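Local coordinates for hypothetical protein TM0957 (Thermotoga maritima, PDB 2F4I) that is of unknown function but is probably a periplasmic lipoprotein of the DUF2291 family, built on an OB-fold, at residues 40-44 against 75-79. Sequence-based numbering, arbitrary orientation.
Sequences LGYDA and IIQGV
Gln77 turns its CG between its own backbone N and carbonyl carbon (chi1 71°) and then runs extended, which turns the face of the carboxamide to Leu40 O. That oxygen stands over CD at 3.2 Å without a hydrogen bond. NE2 reaches Gly41 O at 3.0 Å, but the N-H points well off the acceptor (128°) and the bond is weak. On the same side of the strand, Ile75 CG1 and Leu40 CG both stand anti to their backbone N, and the two side chains meet at about a right angle, with Ile75 CD1 3.8 Å from both CG and CD2 of Leu40. Gly41 lies against the strand between the side chains of Ile75 and Gln77: a CB there would press on Gln77 CB and the Ile76 carbonyl carbon, and would also jam against Leu40 O.

Beyond Gly41 the backbones pair as a short parallel ladder, in which Tyr42 straddles Ile76 and Asp43 lies beside Gln77. Tyr42 N donates to Ile75 O at 3.0 Å, Tyr42 O accepts from Gln77 N at 2.9 Å, and Ala44 N returns to Gln77 O at 2.9 Å. Ile76 CA-H also leans on Tyr42 O. Ala44 CB meets Ile76 CD1, both residues being buried. An alanine in place of Gln77 would probably leave Gly41 O without its amide partner and uncover the Leu40–Gly41 peptide.

Asp43 ends the edge strand and N-caps helix 44-53, its OD2 accepting from Glu46 N. Tyr42 packs on Val47 of that helix and meets the Phe62 ring edge-to-face. Strand 72-81 lies between this two-residue edge strand and the antiparallel strand 165-174, whose Phe168 touches both Ala44 and Ile76.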
# COMPACT_ATOMS: atom_id res chain seq x y z
N LEU A 40 8.22 7.67 4.70
CA LEU A 40 8.21 6.28 4.31
C LEU A 40 7.69 6.12 2.88
O LEU A 40 6.63 6.62 2.56
CB LEU A 40 7.31 5.52 5.27
CG LEU A 40 7.41 4.03 5.16
CD1 LEU A 40 8.83 3.50 5.49
CD2 LEU A 40 6.38 3.53 6.16
N GLY A 41 8.42 5.40 2.02
CA GLY A 41 7.97 5.09 0.67
C GLY A 41 8.86 5.71 -0.37
O GLY A 41 9.34 6.83 -0.19
N TYR A 42 9.07 5.00 -1.46
CA TYR A 42 9.81 5.53 -2.60
C TYR A 42 8.87 6.36 -3.50
O TYR A 42 7.66 6.15 -3.55
CB TYR A 42 10.46 4.40 -3.40
CG TYR A 42 11.64 3.78 -2.76
CD1 TYR A 42 12.91 4.34 -2.92
CD2 TYR A 42 11.52 2.58 -2.01
CE1 TYR A 42 14.05 3.76 -2.32
CE2 TYR A 42 12.67 1.98 -1.40
CZ TYR A 42 13.92 2.57 -1.57
OH TYR A 42 15.05 2.00 -1.00
N ASP A 43 9.45 7.31 -4.21
CA ASP A 43 8.73 8.10 -5.15
C ASP A 43 7.97 7.21 -6.16
O ASP A 43 8.58 6.43 -6.90
CB ASP A 43 9.70 9.00 -5.88
CG ASP A 43 9.02 9.87 -6.86
OD1 ASP A 43 8.39 10.83 -6.42
OD2 ASP A 43 9.09 9.59 -8.06
N ALA A 44 6.64 7.35 -6.18
CA ALA A 44 5.77 6.53 -7.02
C ALA A 44 6.12 6.55 -8.54
O ALA A 44 6.21 5.50 -9.17
CB ALA A 44 4.27 6.91 -6.78
N ILE A 75 6.76 -0.26 -1.27
CA ILE A 75 6.04 0.82 -0.65
C ILE A 75 6.37 2.12 -1.38
O ILE A 75 7.55 2.44 -1.59
CB ILE A 75 6.21 0.84 0.88
CG1 ILE A 75 5.61 2.09 1.49
CG2 ILE A 75 7.61 0.65 1.31
CD1 ILE A 75 5.28 1.83 2.96
N ILE A 76 5.31 2.77 -1.88
CA ILE A 76 5.41 3.99 -2.67
C ILE A 76 4.63 5.13 -2.03
O ILE A 76 3.72 4.93 -1.23
CB ILE A 76 5.01 3.80 -4.18
CG1 ILE A 76 3.59 3.26 -4.31
CG2 ILE A 76 6.04 2.93 -4.87
CD1 ILE A 76 2.94 3.43 -5.71
N GLN A 77 5.09 6.35 -2.31
CA GLN A 77 4.36 7.51 -1.90
C GLN A 77 4.32 8.50 -3.06
O GLN A 77 5.19 8.51 -3.94
CB GLN A 77 4.92 8.08 -0.60
CG GLN A 77 6.26 8.76 -0.63
CD GLN A 77 6.70 9.28 0.76
OE1 GLN A 77 5.85 9.67 1.61
NE2 GLN A 77 8.04 9.32 0.99
N GLY A 78 3.28 9.30 -3.08
CA GLY A 78 3.16 10.31 -4.12
C GLY A 78 1.88 11.09 -4.06
O GLY A 78 1.18 11.08 -3.07
N VAL A 79 1.60 11.79 -5.14
CA VAL A 79 0.38 12.55 -5.27
C VAL A 79 -0.25 12.12 -6.58
O VAL A 79 0.40 12.11 -7.60
CB VAL A 79 0.69 14.07 -5.32
CG1 VAL A 79 -0.58 14.87 -5.55
CG2 VAL A 79 1.39 14.51 -4.05